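Local coordinates for Non-structural protein 5 (Modoc virus, PDB 2WA2) that probably methylates the viral RNA cap at the guanine N7 and ribose 2'-O positions, using S-adenosylmethionine as methyl donor, at residues L205-I217 with M229-V243. The protein carries 4 engineered substitutions. Numbering follows the deposited sequence.
Engineered in segment 205-217: A210 (natural residue Arg).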
loop_
_atom_site.group_PDB
_atom_site.type_symbol
_atom_site.label_atom_id
_atom_site.label_comp_id
_atom_site.label_asym_id
_atom_site.label_seq_id
_atom_site.Cartn_x
_atom_site.Cartn_y
_atom_site.Cartn_z
ATOM N N LEU A 205 8.984 10.199 -1.611
ATOM C CA LEU A 205 9.481 8.867 -1.284
ATOM C C LEU A 205 10.991 8.875 -1.061
ATOM O O LEU A 205 11.471 8.199 -0.158
ATOM C CB LEU A 205 9.134 7.849 -2.368
ATOM C CG LEU A 205 7.663 7.475 -2.536
ATOM C CD1 LEU A 205 7.499 6.770 -3.881
ATOM C CD2 LEU A 205 7.235 6.583 -1.361
ATOM N N MET A 206 11.716 9.629 -1.882
ATOM C CA MET A 206 13.178 9.712 -1.712
ATOM C C MET A 206 13.491 10.317 -0.345
ATOM O O MET A 206 14.443 9.902 0.325
ATOM C CB MET A 206 13.848 10.548 -2.822
ATOM C CG MET A 206 13.805 9.960 -4.264
ATOM S SD MET A 206 14.457 8.274 -4.385
ATOM C CE MET A 206 16.250 8.593 -4.393
ATOM N N LYS A 207 12.695 11.310 0.055
ATOM C CA LYS A 207 12.888 11.957 1.377
ATOM C C LYS A 207 12.595 10.968 2.498
ATOM O O LYS A 207 13.334 10.896 3.462
ATOM C CB LYS A 207 12.037 13.216 1.537
ATOM C CG LYS A 207 11.936 13.747 2.990
ATOM C CD LYS A 207 11.080 15.049 3.052
ATOM C CE LYS A 207 11.156 15.706 4.435
ATOM N NZ LYS A 207 10.478 17.082 4.431
ATOM N N MET A 208 11.513 10.201 2.378
ATOM C CA MET A 208 11.206 9.156 3.375
ATOM C C MET A 208 12.300 8.109 3.438
ATOM O O MET A 208 12.691 7.674 4.508
ATOM C CB MET A 208 9.870 8.472 3.047
ATOM C CG MET A 208 8.742 9.444 3.362
ATOM S SD MET A 208 7.138 8.843 2.831
ATOM C CE MET A 208 6.634 7.825 4.212
ATOM N N GLN A 209 12.808 7.721 2.274
ATOM C CA GLN A 209 13.874 6.732 2.226
ATOM C C GLN A 209 15.167 7.285 2.891
ATOM O O GLN A 209 15.884 6.523 3.563
ATOM C CB GLN A 209 14.147 6.326 0.768
ATOM C CG GLN A 209 15.242 5.256 0.651
ATOM C CD GLN A 209 15.591 4.975 -0.796
ATOM O OE1 GLN A 209 15.898 5.887 -1.559
ATOM N NE2 GLN A 209 15.494 3.720 -1.181
ATOM N N ALA A 210 15.466 8.573 2.652
ATOM C CA ALA A 210 16.600 9.299 3.281
ATOM C C ALA A 210 16.465 9.331 4.799
ATOM O O ALA A 210 17.453 9.200 5.529
ATOM C CB ALA A 210 16.704 10.720 2.768
ATOM N N ARG A 211 15.231 9.497 5.274
ATOM C CA ARG A 211 14.981 9.622 6.714
ATOM C C ARG A 211 14.859 8.284 7.431
ATOM O O ARG A 211 15.314 8.129 8.581
ATOM C CB ARG A 211 13.694 10.456 6.935
ATOM C CG ARG A 211 13.758 11.918 6.446
ATOM C CD ARG A 211 12.375 12.610 6.613
ATOM N NE ARG A 211 12.045 12.676 8.034
ATOM C CZ ARG A 211 10.853 13.025 8.512
ATOM N NH1 ARG A 211 9.852 13.306 7.679
ATOM N NH2 ARG A 211 10.671 13.078 9.830
ATOM N N PHE A 212 14.209 7.321 6.772
ATOM C CA PHE A 212 13.748 6.095 7.404
ATOM C C PHE A 212 14.264 4.803 6.768
ATOM O O PHE A 212 13.932 3.710 7.236
ATOM C CB PHE A 212 12.204 6.087 7.352
ATOM C CG PHE A 212 11.557 7.369 7.878
ATOM C CD1 PHE A 212 11.832 7.844 9.166
ATOM C CD2 PHE A 212 10.668 8.085 7.091
ATOM C CE1 PHE A 212 11.229 9.015 9.657
ATOM C CE2 PHE A 212 10.067 9.261 7.583
ATOM C CZ PHE A 212 10.366 9.709 8.869
ATOM N N GLY A 213 14.999 4.913 5.667
ATOM C CA GLY A 213 15.471 3.732 4.908
ATOM C C GLY A 213 14.372 3.089 4.073
ATOM O O GLY A 213 13.428 3.752 3.660
ATOM N N GLY A 214 14.483 1.795 3.810
ATOM C CA GLY A 214 13.421 1.097 3.061
ATOM C C GLY A 214 13.535 1.293 1.559
ATOM O O GLY A 214 14.564 1.789 1.064
ATOM N N GLY A 215 12.492 0.884 0.833
ATOM C CA GLY A 215 12.535 0.846 -0.626
ATOM C C GLY A 215 11.118 0.733 -1.148
ATOM O O GLY A 215 10.156 0.719 -0.364
ATOM N N LEU A 216 10.981 0.684 -2.463
ATOM C CA LEU A 216 9.648 0.666 -3.062
ATOM C C LEU A 216 9.549 -0.548 -3.950
ATOM O O LEU A 216 10.382 -0.745 -4.859
ATOM C CB LEU A 216 9.382 1.960 -3.866
ATOM C CG LEU A 216 7.946 2.094 -4.371
ATOM C CD1 LEU A 216 7.027 2.504 -3.200
ATOM C CD2 LEU A 216 7.812 3.101 -5.570
ATOM N N ILE A 217 8.537 -1.369 -3.729
ATOM C CA ILE A 217 8.429 -2.634 -4.468
ATOM C C ILE A 217 7.066 -2.809 -5.135
ATOM O O ILE A 217 6.052 -2.263 -4.667
ATOM C CB ILE A 217 8.758 -3.873 -3.571
ATOM C CG1 ILE A 217 7.745 -3.988 -2.414
ATOM C CG2 ILE A 217 10.238 -3.812 -3.080
ATOM C CD1 ILE A 217 7.829 -5.264 -1.551
ATOM N N MET A 229 2.459 0.617 -5.768
ATOM C CA MET A 229 3.677 -0.015 -5.251
ATOM C C MET A 229 3.710 0.158 -3.724
ATOM O O MET A 229 2.891 0.896 -3.146
ATOM C CB MET A 229 4.902 0.580 -5.949
ATOM C CG MET A 229 4.919 0.233 -7.444
ATOM S SD MET A 229 6.229 1.071 -8.359
ATOM C CE MET A 229 7.714 0.248 -7.695
ATOM N N TYR A 230 4.614 -0.553 -3.054
ATOM C CA TYR A 230 4.593 -0.599 -1.598
ATOM C C TYR A 230 5.895 -0.101 -1.015
ATOM O O TYR A 230 6.959 -0.605 -1.360
ATOM C CB TYR A 230 4.217 -1.974 -1.070
ATOM C CG TYR A 230 2.734 -2.207 -1.270
ATOM C CD1 TYR A 230 1.823 -1.860 -0.266
ATOM C CD2 TYR A 230 2.248 -2.719 -2.471
ATOM C CE1 TYR A 230 0.448 -2.047 -0.447
ATOM C CE2 TYR A 230 0.856 -2.895 -2.671
ATOM C CZ TYR A 230 -0.021 -2.548 -1.645
ATOM O OH TYR A 230 -1.388 -2.680 -1.829
ATOM N N PHE A 231 5.809 0.915 -0.169
ATOM C CA PHE A 231 7.002 1.471 0.453
ATOM C C PHE A 231 7.220 0.637 1.706
ATOM O O PHE A 231 6.372 0.640 2.620
ATOM C CB PHE A 231 6.814 2.968 0.774
ATOM C CG PHE A 231 7.981 3.603 1.493
ATOM C CD1 PHE A 231 9.240 3.689 0.887
ATOM C CD2 PHE A 231 7.813 4.158 2.774
ATOM C CE1 PHE A 231 10.328 4.289 1.549
ATOM C CE2 PHE A 231 8.903 4.771 3.452
ATOM C CZ PHE A 231 10.162 4.820 2.848
ATOM N N VAL A 232 8.359 -0.071 1.740
ATOM C CA VAL A 232 8.585 -1.123 2.729
ATOM C C VAL A 232 9.945 -0.948 3.452
ATOM O O VAL A 232 10.908 -0.406 2.886
ATOM C CB VAL A 232 8.462 -2.556 2.096
ATOM C CG1 VAL A 232 7.041 -2.864 1.509
ATOM C CG2 VAL A 232 9.529 -2.775 1.006
ATOM N N SER A 233 10.005 -1.377 4.709
ATOM C CA SER A 233 11.204 -1.229 5.513
ATOM C C SER A 233 12.255 -2.306 5.214
ATOM O O SER A 233 13.432 -2.048 5.413
ATOM C CB SER A 233 10.857 -1.251 7.014
ATOM O OG SER A 233 10.002 -2.327 7.298
ATOM N N GLY A 234 11.821 -3.485 4.749
ATOM C CA GLY A 234 12.684 -4.682 4.679
ATOM C C GLY A 234 13.583 -4.761 3.455
ATOM O O GLY A 234 14.608 -5.478 3.458
ATOM N N ILE A 235 13.213 -4.030 2.408
ATOM C CA ILE A 235 13.956 -4.055 1.150
ATOM C C ILE A 235 14.470 -2.645 0.881
ATOM O O ILE A 235 13.698 -1.691 0.948
ATOM C CB ILE A 235 13.071 -4.612 0.000
ATOM C CG1 ILE A 235 12.700 -6.068 0.317
ATOM C CG2 ILE A 235 13.777 -4.469 -1.397
ATOM C CD1 ILE A 235 11.585 -6.685 -0.523
ATOM N N LYS A 236 15.765 -2.509 0.602
ATOM C CA LYS A 236 16.365 -1.212 0.311
ATOM C C LYS A 236 16.758 -1.159 -1.163
ATOM O O LYS A 236 17.651 -1.892 -1.584
ATOM C CB LYS A 236 17.605 -0.983 1.177
ATOM C CG LYS A 236 17.304 -0.717 2.624
ATOM C CD LYS A 236 18.599 -0.711 3.433
ATOM C CE LYS A 236 18.600 0.447 4.423
ATOM N NZ LYS A 236 18.875 1.762 3.780
ATOM N N ASN A 237 16.067 -0.342 -1.956
ATOM C CA ASN A 237 16.298 -0.346 -3.398
ATOM C C ASN A 237 16.250 1.022 -4.032
ATOM O O ASN A 237 16.148 2.054 -3.348
ATOM C CB ASN A 237 15.396 -1.366 -4.127
ATOM C CG ASN A 237 13.913 -0.996 -4.065
ATOM O OD1 ASN A 237 13.561 0.049 -3.522
ATOM N ND2 ASN A 237 13.048 -1.846 -4.639
ATOM N N ASN A 238 16.428 1.019 -5.342
ATOM C CA ASN A 238 16.436 2.196 -6.170
ATOM C C ASN A 238 14.981 2.515 -6.547
ATOM O O ASN A 238 14.417 1.922 -7.477
ATOM C CB ASN A 238 17.293 1.885 -7.408
ATOM C CG ASN A 238 17.225 2.950 -8.458
ATOM O OD1 ASN A 238 16.656 4.026 -8.257
ATOM N ND2 ASN A 238 17.823 2.659 -9.608
ATOM N N ILE A 239 14.383 3.408 -5.771
ATOM C CA ILE A 239 12.949 3.740 -5.916
ATOM C C ILE A 239 12.561 4.168 -7.351
ATOM O O ILE A 239 11.700 3.526 -7.982
ATOM C CB ILE A 239 12.531 4.773 -4.847
ATOM C CG1 ILE A 239 12.574 4.139 -3.438
ATOM C CG2 ILE A 239 11.108 5.342 -5.133
ATOM C CD1 ILE A 239 12.366 5.172 -2.300
ATOM N N MET A 240 13.217 5.215 -7.865
ATOM C CA MET A 240 12.879 5.821 -9.178
ATOM C C MET A 240 13.018 4.791 -10.300
ATOM O O MET A 240 12.136 4.686 -11.164
ATOM C CB MET A 240 13.759 7.068 -9.459
ATOM C CG MET A 240 13.563 8.226 -8.470
ATOM S SD MET A 240 14.793 9.564 -8.584
ATOM C CE MET A 240 14.068 10.477 -9.973
ATOM N N GLY A 241 14.106 4.015 -10.254
ATOM C CA GLY A 241 14.363 2.937 -11.204
ATOM C C GLY A 241 13.322 1.833 -11.191
ATOM O O GLY A 241 12.916 1.347 -12.240
ATOM N N ASN A 242 12.873 1.453 -9.995
ATOM C CA ASN A 242 11.841 0.456 -9.850
ATOM C C ASN A 242 10.529 0.964 -10.403
ATOM O O ASN A 242 9.812 0.222 -11.065
ATOM C CB ASN A 242 11.660 0.053 -8.397
ATOM C CG ASN A 242 12.185 -1.309 -8.127
ATOM O OD1 ASN A 242 13.226 -1.459 -7.470
ATOM N ND2 ASN A 242 11.504 -2.328 -8.663
ATOM N N VAL A 243 10.212 2.224 -10.122
ATOM C CA VAL A 243 8.954 2.818 -10.659
ATOM C C VAL A 243 8.954 2.789 -12.194
ATOM O O VAL A 243 7.995 2.368 -12.816
ATOM C CB VAL A 243 8.755 4.274 -10.155
ATOM C CG1 VAL A 243 7.584 4.940 -10.892
ATOM C CG2 VAL A 243 8.504 4.267 -8.642
HETATM O O HOH W 1 17.241 2.480 1.783
#
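M229, the first residue of strand 229-232, meets L216 of the partner strand, its CE 3.6 Å from L216 CD2. The next residue, Y230, exchanges two backbone bonds with I217, while its hydroxyl leaves the hairpin for D155. F231, its CG anti to the backbone N (chi1 177°), reaches toward helix 205-212; M208 CB lies 3.7 Å from its CZ, and the M208 sulfur makes an oblique Met-aromatic contact. V232 and G215 bond reciprocally. I235 then packs on I217 CG2 as the chain doubles back along the outer edge of strand 215-217, and one water links K236 NZ to G214 O. The N237 side-chain amide pairs with both backbone polar atoms of L216, as a neighbouring strand's backbone would: OD1 accepts from L216 N (2.9 Å) and ND2 donates to L216 O (2.9 Å), from above the carbonyl plane. Q209 NE2 spends its two N-H groups on N237 O (2.8 Å, in the carbonyl plane) and G214 O. I239 fills the corner between helix and strand, pushing CD1 to 3.6 Å from Q209 CD, and V243 closes on L216. Because strand 215-217 ends the Rossmann-like methyltransferase sheet, the contact implies that N237 satisfies L216 N and O on the edge strand, beside the apolar cluster of L205, L216, F231 and I239.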